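Local coordinates for glycoside hydrolase family 31 (Kribbella flavida DSM 17836, PDB 5X3I), which hydrolyses the alpha-1,3-glucosidic linkages of a cyclic tetrasaccharide derived from starch, releasing isomaltose inside the cell, at residues D665-I668 / W669-P672; S596-N599 / H600-L603; W611-A614 / E615-D619. The protein carries 1 engineered substitution. All blocks are in the same frame, centred on the assembly; numbering follows the deposited sequence.

Contact 1: residues D665-I668 / W669-P672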
ATOM      1  N   ASP A 665     -23.697 -18.742   7.510  1.00 34.28           N
ATOM      2  CA  ASP A 665     -24.608 -17.782   8.115  1.00 31.75           C
ATOM      3  C   ASP A 665     -24.749 -16.579   7.196  1.00 33.77           C
ATOM      4  O   ASP A 665     -23.816 -15.792   7.048  1.00 35.52           O
ATOM      5  CB  ASP A 665     -24.110 -17.350   9.498  1.00 31.37           C
ATOM      6  CG  ASP A 665     -25.105 -16.468  10.234  1.00 32.19           C
ATOM      7  OD1 ASP A 665     -25.993 -15.878   9.592  1.00 35.01           O
ATOM      8  OD2 ASP A 665     -25.001 -16.353  11.468  1.00 36.27           O
ATOM      9  N   PRO A 666     -25.935 -16.418   6.592  1.00 36.67           N
ATOM     10  CA  PRO A 666     -26.176 -15.331   5.640  1.00 29.49           C
ATOM     11  C   PRO A 666     -26.170 -13.959   6.296  1.00 27.26           C
ATOM     12  O   PRO A 666     -25.839 -12.973   5.646  1.00 27.66           O
ATOM     13  CB  PRO A 666     -27.564 -15.658   5.077  1.00 35.54           C
ATOM     14  CG  PRO A 666     -28.214 -16.483   6.131  1.00 33.79           C
ATOM     15  CD  PRO A 666     -27.118 -17.280   6.762  1.00 34.12           C
ATOM     16  N   GLU A 667     -26.522 -13.899   7.573  1.00 29.25           N
ATOM     17  CA  GLU A 667     -26.661 -12.620   8.252  1.00 28.26           C
ATOM     18  C   GLU A 667     -25.337 -11.851   8.395  1.00 29.19           C
ATOM     19  O   GLU A 667     -25.336 -10.626   8.492  1.00 29.96           O
ATOM     20  CB  GLU A 667     -27.294 -12.829   9.627  1.00 31.14           C
ATOM     21  CG  GLU A 667     -27.520 -11.548  10.414  1.00 29.66           C
ATOM     22  CD  GLU A 667     -28.491 -10.597   9.749  1.00 34.34           C
ATOM     23  OE1 GLU A 667     -29.211 -11.025   8.826  1.00 39.70           O
ATOM     24  OE2 GLU A 667     -28.539  -9.415  10.153  1.00 34.31           O
ATOM     25  N   ILE A 668     -24.217 -12.565   8.380  1.00 27.38           N
ATOM     26  CA  ILE A 668     -22.918 -11.925   8.599  1.00 27.54           C
ATOM     27  C   ILE A 668     -22.634 -10.802   7.597  1.00 27.52           C
ATOM     28  O   ILE A 668     -21.990  -9.815   7.934  1.00 26.68           O
ATOM     29  CB  ILE A 668     -21.766 -12.951   8.545  1.00 25.72           C
ATOM     30  CG1 ILE A 668     -21.604 -13.519   7.134  1.00 23.62           C
ATOM     31  CG2 ILE A 668     -21.981 -14.052   9.573  1.00 27.13           C
ATOM     32  CD1 ILE A 668     -20.679 -14.684   7.057  1.00 23.69           C
ATOM     33  N   TRP A 669     -23.154 -10.934   6.382  1.00 26.25           N
ATOM     34  CA  TRP A 669     -22.861  -9.984   5.321  1.00 22.38           C
ATOM     35  C   TRP A 669     -23.558  -8.652   5.517  1.00 24.24           C
ATOM     36  O   TRP A 669     -23.210  -7.672   4.874  1.00 26.53           O
ATOM     37  CB  TRP A 669     -23.234 -10.585   3.965  1.00 24.18           C
ATOM     38  CG  TRP A 669     -22.481 -11.835   3.708  1.00 22.94           C
ATOM     39  CD1 TRP A 669     -22.975 -13.095   3.681  1.00 21.92           C
ATOM     40  CD2 TRP A 669     -21.073 -11.948   3.486  1.00 23.22           C
ATOM     41  NE1 TRP A 669     -21.971 -13.993   3.436  1.00 21.24           N
ATOM     42  CE2 TRP A 669     -20.790 -13.313   3.312  1.00 21.33           C
ATOM     43  CE3 TRP A 669     -20.025 -11.027   3.415  1.00 22.99           C
ATOM     44  CZ2 TRP A 669     -19.505 -13.783   3.068  1.00 23.74           C
ATOM     45  CZ3 TRP A 669     -18.745 -11.497   3.171  1.00 21.72           C
ATOM     46  CH2 TRP A 669     -18.496 -12.861   3.001  1.00 21.58           C
ATOM     47  N   ASN A 670     -24.527  -8.613   6.421  1.00 25.43           N
ATOM     48  CA  ASN A 670     -25.192  -7.368   6.765  1.00 26.50           C
ATOM     49  C   ASN A 670     -24.401  -6.572   7.802  1.00 26.38           C
ATOM     50  O   ASN A 670     -24.789  -5.475   8.187  1.00 24.78           O
ATOM     51  CB  ASN A 670     -26.605  -7.647   7.278  1.00 29.03           C
ATOM     52  CG  ASN A 670     -27.513  -8.230   6.202  1.00 31.15           C
ATOM     53  OD1 ASN A 670     -27.397  -7.892   5.026  1.00 31.59           O
ATOM     54  ND2 ASN A 670     -28.416  -9.111   6.606  1.00 32.89           N
ATOM     55  N   HIS A 671     -23.282  -7.135   8.251  1.00 28.77           N
ATOM     56  CA  HIS A 671     -22.438  -6.462   9.238  1.00 29.02           C
ATOM     57  C   HIS A 671     -20.961  -6.584   8.871  1.00 26.76           C
ATOM     58  O   HIS A 671     -20.201  -7.239   9.575  1.00 24.13           O
ATOM     59  CB  HIS A 671     -22.693  -7.045  10.625  1.00 26.51           C
ATOM     60  CG  HIS A 671     -24.144  -7.171  10.949  1.00 28.53           C
ATOM     61  ND1 HIS A 671     -24.886  -6.125  11.446  1.00 29.51           N
ATOM     62  CD2 HIS A 671     -25.002  -8.206  10.801  1.00 29.41           C
ATOM     63  CE1 HIS A 671     -26.136  -6.515  11.610  1.00 29.96           C
ATOM     64  NE2 HIS A 671     -26.234  -7.773  11.225  1.00 30.21           N
ATOM     65  N   PRO A 672     -20.568  -5.961   7.752  1.00 24.48           N
ATOM     66  CA  PRO A 672     -19.246  -6.129   7.147  1.00 23.74           C
ATOM     67  C   PRO A 672     -18.099  -5.518   7.959  1.00 21.42           C
ATOM     68  O   PRO A 672     -16.952  -5.826   7.676  1.00 25.95           O
ATOM     69  CB  PRO A 672     -19.396  -5.420   5.797  1.00 22.38           C
ATOM     70  CG  PRO A 672     -20.389  -4.356   6.065  1.00 24.54           C
ATOM     71  CD  PRO A 672     -21.372  -4.958   7.029  1.00 22.81           C
TER
HETATM   72  O   HOH W   1     -20.066  -9.875   9.935  1.00 25.43           O

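Contact 2: residues S596-N599 / H600-L603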
ATOM      1  N   SER A 596       0.933  11.641  12.111  1.00 14.67           N
ATOM      2  CA  SER A 596       0.510  12.937  11.601  1.00 14.12           C
ATOM      3  C   SER A 596       1.398  13.402  10.451  1.00 13.91           C
ATOM      4  O   SER A 596       2.611  13.209  10.468  1.00 15.50           O
ATOM      5  CB  SER A 596       0.500  13.985  12.726  1.00 16.35           C
ATOM      6  OG  SER A 596       1.805  14.315  13.148  1.00 18.19           O
ATOM      7  N   GLU A 597       0.766  14.020   9.456  1.00 15.66           N
ATOM      8  CA  GLU A 597       1.422  14.468   8.229  1.00 16.30           C
ATOM      9  C   GLU A 597       2.262  15.723   8.438  1.00 17.35           C
ATOM     10  O   GLU A 597       1.961  16.527   9.311  1.00 20.32           O
ATOM     11  CB  GLU A 597       0.356  14.735   7.152  1.00 16.59           C
ATOM     12  CG  GLU A 597       0.883  14.994   5.750  1.00 19.10           C
ATOM     13  CD  GLU A 597      -0.238  15.102   4.714  1.00 18.32           C
ATOM     14  OE1 GLU A 597      -1.264  15.755   4.982  1.00 23.13           O
ATOM     15  OE2 GLU A 597      -0.083  14.519   3.635  1.00 22.06           O
ATOM     16  N   PHE A 598       3.274  15.907   7.596  1.00 16.64           N
ATOM     17  CA  PHE A 598       4.055  17.135   7.558  1.00 18.30           C
ATOM     18  C   PHE A 598       3.135  18.349   7.387  1.00 21.20           C
ATOM     19  O   PHE A 598       2.288  18.358   6.507  1.00 23.61           O
ATOM     20  CB  PHE A 598       5.043  17.057   6.396  1.00 17.54           C
ATOM     21  CG  PHE A 598       5.856  18.302   6.178  1.00 22.35           C
ATOM     22  CD1 PHE A 598       6.873  18.646   7.046  1.00 22.43           C
ATOM     23  CD2 PHE A 598       5.636  19.098   5.065  1.00 24.22           C
ATOM     24  CE1 PHE A 598       7.632  19.772   6.826  1.00 21.89           C
ATOM     25  CE2 PHE A 598       6.392  20.224   4.842  1.00 20.19           C
ATOM     26  CZ  PHE A 598       7.395  20.558   5.720  1.00 27.77           C
ATOM     27  N   ASN A 599       3.228  19.289   8.323  1.00 23.92           N
ATOM     28  CA  ASN A 599       2.528  20.590   8.305  1.00 24.31           C
ATOM     29  C   ASN A 599       3.332  21.846   7.910  1.00 26.52           C
ATOM     30  O   ASN A 599       2.875  22.950   8.175  1.00 30.12           O
ATOM     31  CB  ASN A 599       1.844  20.838   9.645  1.00 26.02           C
ATOM     32  CG  ASN A 599       0.680  21.824   9.530  1.00 31.94           C
ATOM     33  OD1 ASN A 599       0.126  22.027   8.447  1.00 31.92           O
ATOM     34  ND2 ASN A 599       0.322  22.449  10.640  1.00 31.58           N
ATOM     35  N   HIS A 600       4.568  21.686   7.450  1.00 24.58           N
ATOM     36  CA  HIS A 600       5.501  22.802   7.233  1.00 26.86           C
ATOM     37  C   HIS A 600       5.928  23.470   8.531  1.00 30.76           C
ATOM     38  O   HIS A 600       6.297  24.640   8.539  1.00 33.27           O
ATOM     39  CB  HIS A 600       4.909  23.873   6.299  1.00 31.69           C
ATOM     40  CG  HIS A 600       4.511  23.355   4.955  1.00 26.83           C
ATOM     41  ND1 HIS A 600       5.371  23.347   3.878  1.00 29.08           N
ATOM     42  CD2 HIS A 600       3.346  22.832   4.513  1.00 27.39           C
ATOM     43  CE1 HIS A 600       4.753  22.833   2.831  1.00 28.62           C
ATOM     44  NE2 HIS A 600       3.522  22.513   3.188  1.00 29.86           N
ATOM     45  N   HIS A 601       5.927  22.717   9.599  1.00 30.44           N
ATOM     46  CA  HIS A 601       6.366  23.182  10.880  1.00 32.95           C
ATOM     47  C   HIS A 601       5.702  24.483  11.264  1.00 38.27           C
ATOM     48  O   HIS A 601       6.324  25.337  11.794  1.00 39.72           O
ATOM     49  CB  HIS A 601       7.869  23.307  10.901  1.00 30.32           C
ATOM     50  CG  HIS A 601       8.569  21.999  10.910  1.00 28.89           C
ATOM     51  ND1 HIS A 601       8.593  21.190  12.012  1.00 29.79           N
ATOM     52  CD2 HIS A 601       9.244  21.344   9.950  1.00 28.22           C
ATOM     53  CE1 HIS A 601       9.271  20.098  11.736  1.00 29.84           C
ATOM     54  NE2 HIS A 601       9.679  20.170  10.492  1.00 29.64           N
ATOM     55  N   GLN A 602       4.424  24.588  10.983  1.00 45.43           N
ATOM     56  CA  GLN A 602       3.620  25.698  11.387  1.00 56.61           C
ATOM     57  C   GLN A 602       3.103  25.540  12.804  1.00 41.33           C
ATOM     58  O   GLN A 602       3.303  24.540  13.406  1.00 45.95           O
ATOM     59  CB  GLN A 602       2.449  25.843  10.425  1.00 40.54           C
ATOM     60  CG  GLN A 602       2.837  26.390   9.077  1.00 40.55           C
ATOM     61  CD  GLN A 602       1.726  26.275   8.065  1.00 51.82           C
ATOM     62  OE1 GLN A 602       0.858  25.430   8.169  1.00 51.59           O
ATOM     63  NE2 GLN A 602       1.752  27.133   7.067  1.00 61.87           N
ATOM     64  N   LEU A 603       2.438  26.565  13.325  1.00 41.62           N
ATOM     65  CA  LEU A 603       1.684  26.485  14.576  1.00 37.66           C
ATOM     66  C   LEU A 603       0.277  26.934  14.281  1.00 36.10           C
ATOM     67  O   LEU A 603       0.109  27.819  13.513  1.00 38.42           O
ATOM     68  CB  LEU A 603       2.288  27.360  15.656  1.00 37.09           C
ATOM     69  CG  LEU A 603       3.708  27.081  16.157  1.00 38.53           C
ATOM     70  CD1 LEU A 603       4.321  28.263  16.887  1.00 31.46           C
ATOM     71  CD2 LEU A 603       3.783  25.837  17.010  1.00 32.99           C
TER
HETATM   72  O   HOH W   2       2.450  22.067  12.401  1.00 29.68           O

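Contact 3: residues W611-A614 / E615-D619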
ATOM      1  N   TRP A 611      -2.671  14.089  23.844  1.00 16.79           N
ATOM      2  CA  TRP A 611      -2.712  15.350  24.562  1.00 16.14           C
ATOM      3  C   TRP A 611      -2.876  16.538  23.631  1.00 19.65           C
ATOM      4  O   TRP A 611      -3.514  17.517  24.000  1.00 22.68           O
ATOM      5  CB  TRP A 611      -1.461  15.535  25.427  1.00 15.37           C
ATOM      6  CG  TRP A 611      -0.158  15.461  24.698  1.00 16.13           C
ATOM      7  CD1 TRP A 611       0.539  16.496  24.162  1.00 14.95           C
ATOM      8  CD2 TRP A 611       0.622  14.285  24.455  1.00 13.28           C
ATOM      9  NE1 TRP A 611       1.702  16.042  23.594  1.00 15.10           N
ATOM     10  CE2 TRP A 611       1.773  14.686  23.758  1.00 13.77           C
ATOM     11  CE3 TRP A 611       0.456  12.934  24.759  1.00 15.96           C
ATOM     12  CZ2 TRP A 611       2.748  13.784  23.355  1.00 12.70           C
ATOM     13  CZ3 TRP A 611       1.420  12.039  24.353  1.00 13.86           C
ATOM     14  CH2 TRP A 611       2.555  12.467  23.664  1.00 13.14           C
ATOM     15  N   HIS A 612      -2.300  16.476  22.435  1.00 19.92           N
ATOM     16  CA  HIS A 612      -2.506  17.582  21.509  1.00 17.96           C
ATOM     17  C   HIS A 612      -3.943  17.609  21.010  1.00 19.57           C
ATOM     18  O   HIS A 612      -4.506  18.674  20.777  1.00 22.52           O
ATOM     19  CB  HIS A 612      -1.564  17.528  20.320  1.00 18.36           C
ATOM     20  CG  HIS A 612      -1.681  18.724  19.434  1.00 17.38           C
ATOM     21  ND1 HIS A 612      -1.372  19.994  19.865  1.00 19.77           N
ATOM     22  CD2 HIS A 612      -2.113  18.854  18.159  1.00 18.07           C
ATOM     23  CE1 HIS A 612      -1.591  20.854  18.888  1.00 17.65           C
ATOM     24  NE2 HIS A 612      -2.037  20.188  17.840  1.00 19.64           N
ATOM     25  N   VAL A 613      -4.529  16.431  20.841  1.00 19.79           N
ATOM     26  CA  VAL A 613      -5.920  16.349  20.431  1.00 18.44           C
ATOM     27  C   VAL A 613      -6.795  16.935  21.542  1.00 20.67           C
ATOM     28  O   VAL A 613      -7.713  17.708  21.274  1.00 22.81           O
ATOM     29  CB  VAL A 613      -6.338  14.901  20.108  1.00 16.31           C
ATOM     30  CG1 VAL A 613      -7.842  14.804  19.933  1.00 15.52           C
ATOM     31  CG2 VAL A 613      -5.627  14.413  18.844  1.00 16.75           C
ATOM     32  N   ALA A 614      -6.483  16.580  22.787  1.00 18.48           N
ATOM     33  CA  ALA A 614      -7.177  17.135  23.942  1.00 18.84           C
ATOM     34  C   ALA A 614      -7.073  18.647  23.941  1.00 21.44           C
ATOM     35  O   ALA A 614      -8.066  19.337  24.120  1.00 25.61           O
ATOM     36  CB  ALA A 614      -6.614  16.567  25.240  1.00 18.43           C
ATOM     37  N   GLU A 615      -5.870  19.156  23.712  1.00 21.58           N
ATOM     38  CA  GLU A 615      -5.644  20.590  23.705  1.00 21.67           C
ATOM     39  C   GLU A 615      -6.404  21.283  22.584  1.00 24.44           C
ATOM     40  O   GLU A 615      -6.967  22.351  22.785  1.00 26.30           O
ATOM     41  CB  GLU A 615      -4.155  20.904  23.578  1.00 24.82           C
ATOM     42  CG  GLU A 615      -3.864  22.394  23.539  1.00 35.41           C
ATOM     43  CD  GLU A 615      -2.383  22.717  23.591  1.00 48.77           C
ATOM     44  OE1 GLU A 615      -1.574  21.801  23.854  1.00 50.82           O
ATOM     45  OE2 GLU A 615      -2.026  23.894  23.368  1.00 53.15           O
ATOM     46  N   THR A 616      -6.411  20.674  21.404  1.00 24.56           N
ATOM     47  CA  THR A 616      -7.035  21.292  20.248  1.00 21.58           C
ATOM     48  C   THR A 616      -8.538  21.337  20.440  1.00 21.93           C
ATOM     49  O   THR A 616      -9.171  22.356  20.193  1.00 23.45           O
ATOM     50  CB  THR A 616      -6.706  20.548  18.939  1.00 21.79           C
ATOM     51  OG1 THR A 616      -5.287  20.503  18.763  1.00 25.94           O
ATOM     52  CG2 THR A 616      -7.295  21.283  17.759  1.00 23.43           C
ATOM     53  N   THR A 617      -9.096  20.221  20.889  1.00 23.85           N
ATOM     54  CA  THR A 617     -10.533  20.086  21.062  1.00 21.80           C
ATOM     55  C   THR A 617     -11.055  20.721  22.345  1.00 26.76           C
ATOM     56  O   THR A 617     -12.233  21.054  22.441  1.00 25.76           O
ATOM     57  CB  THR A 617     -10.949  18.616  21.055  1.00 21.42           C
ATOM     58  OG1 THR A 617     -10.346  17.946  22.168  1.00 24.24           O
ATOM     59  CG2 THR A 617     -10.522  17.951  19.753  1.00 19.95           C
ATOM     60  N   GLY A 618     -10.178  20.885  23.330  1.00 25.15           N
ATOM     61  CA  GLY A 618     -10.598  21.307  24.651  1.00 25.02           C
ATOM     62  C   GLY A 618     -11.390  20.236  25.378  1.00 25.63           C
ATOM     63  O   GLY A 618     -12.119  20.537  26.313  1.00 30.15           O
ATOM     64  N   ASP A 619     -11.248  18.981  24.956  1.00 27.30           N
ATOM     65  CA  ASP A 619     -12.007  17.877  25.541  1.00 22.81           C
ATOM     66  C   ASP A 619     -11.178  17.131  26.578  1.00 26.79           C
ATOM     67  O   ASP A 619     -10.161  16.523  26.250  1.00 26.69           O
ATOM     68  CB  ASP A 619     -12.474  16.915  24.446  1.00 24.25           C
ATOM     69  CG  ASP A 619     -13.616  16.019  24.892  1.00 27.42           C
ATOM     70  OD1 ASP A 619     -13.545  15.437  25.994  1.00 30.39           O
ATOM     71  OD2 ASP A 619     -14.596  15.888  24.133  1.00 27.85           O
TER
HETATM   72  O   HOH W   3       0.151  20.502  22.177  1.00 28.23           O

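Contact 1: residues D665-I668 / W669-P672
Glu667 spreads its carboxylate between two side chains of the next turn, giving one oxygen to each. His671 NE2 donates to Glu667 OE2 at 3.0 Å, meeting the oxygen on its anti side, while Asn670 ND2 approaches Glu667 OE1 from above the carboxylate plane, also at 3.0 Å. With CG anti to the backbone N (chi1 -178°) and the chain bent at chi2, the carboxylate folds back over the turn. Replacing the glutamate by an alanine removes both acceptor oxygens, and would probably leave His671 NE2 and Asn670 ND2 without these partners and their side chains freer to turn. The backbone that carries these side chains is a short 3-10 segment, 667-670, in the loop between strands 655-656 and 675-677 of the C-terminal domain; Asn670 N bonds to Glu667 O and His671 N to Ile668 O. Ile668 and Trp669 lie side by side, with Ile668 CG1 3.7 Å from the centroid of the indole's five-membered ring, a CH-pi contact over its face; Arg185 adds a cation-pi contact to the indole. Farther out, Asp665 OD1 accepts from Glu667 N at 2.9 Å in an Asx turn, and Tyr697 bonds Asp665 OD2 while its ring meets that of His671 nearly parallel.

Contact 2: residues S596-N599 / H600-L603
His600 meets Phe598 in an aromatic cluster that His601 completes, on the loop leading from strand 591-593, the last of the eight parallel strands of the TIM barrel, to helix 610-617. The Phe598 edge is turned to the face of the His600 imidazole, with ring centroids 4.7 Å apart and planes at 56°; the leading atom, Phe598 CE2, stands 3.4 Å from His600 ND1. The backbone of His600 also takes part: its N lies over the centre of the Phe598 face, and its CA comes within 3.3 Å of Phe598 CZ. The ring can pack against the His600 backbone because a chi1 of 176° sends it forward beside the carbonyl carbon of Phe598. Both His600 and His601 have positive phi, and this turns the chain tightly between Asn599 and Gln602. His601 then brings CD2 to 3.9 Å from Phe598 CE1, the two ring planes 82° apart. Glu307 OE2 accepts from the backbone N of both Asn599 and His601, tying the bend to the loop after the first barrel strand. The Phe598 side chain is about 10 Å from that of Asp536, the inferred proton donor, which places the cluster near the active site. At Gln602 a water closes the turn, accepting from Asn599 ND2 at 2.8 Å and donating to Gln602 O at 2.8 Å.

Contact 3: residues W611-A614 / E615-D619
Thr616 stands over one face of the His612 imidazole, its OG1 3.4 Å from His612 NE2 and displaced toward the ring's rim. The two side chains cross obliquely on successive turns of helix 610-617. That hydroxyl makes its bond to the backbone instead: OG1 donates to His612 O at 2.8 Å. Thr616 N grips the same oxygen, and the two donors arrive from opposite faces of the carbonyl plane. A trans first torsion in His612 (chi1 -175°) sets CG beside the carbonyl carbon and so turns the ring toward Thr616 on the next turn, while NE2 is bonded to Leu605 O. At the ring's edge, in its plane, a water 2.8 Å from His612 ND1 donates to Glu615 OE1. This bridge spans two groups whose nearest atoms, His612 ND1 and Glu615 OE1, are 4.4 Å apart, near enough that a charge on the histidine, if present, would probably stabilise the carboxylate.

One residue on, the pattern of a threonine turned back on its own helix recurs. Thr617 OG1 sits between the backbone N and the carbonyl carbon (chi1 63°), from where it donates to Val613 O at 2.8 Å, opposite in face to Thr617 N. The same OG1 accepts from Asp619 N at 3.1 Å, forming an ST turn across the helix end. There Gly618 leaves helical geometry with positive phi, and the bonds from Gly618 N and Asp619 N to Ala614 O are both weak. The Asp619 side chain caps a backbone N just past the segment and forms a salt bridge with Arg621, just before helix 622-650. Around this helix of the barrel domain, Trp611 packs on helix 311-323, Val613 and Thr617 touch helix 576-586, and Val613 and Ala614 rest against helix 622-650.

Along the chain the order is contact 2, contact 3, contact 1. Contacts 2 and 3 belong to the same TIM-barrel domain, in the stretch that follows the last strand of its parallel sheet: contact 2 lies in the loop after strand 591-593, and contact 3 covers most of helix 610-617, to which that loop leads, and the turn after it. Their centres lie about 17 Å apart and their nearest atoms about 8 Å. Helix 622-650 then carries the chain toward the C-terminal domain, where contact 1 lies some 41 Å from contact 2 and 37 Å from contact 3, centre to centre. Contact 2 alone approaches the active site; contacts 1 and 3 shape a connecting loop and a helix end away from it.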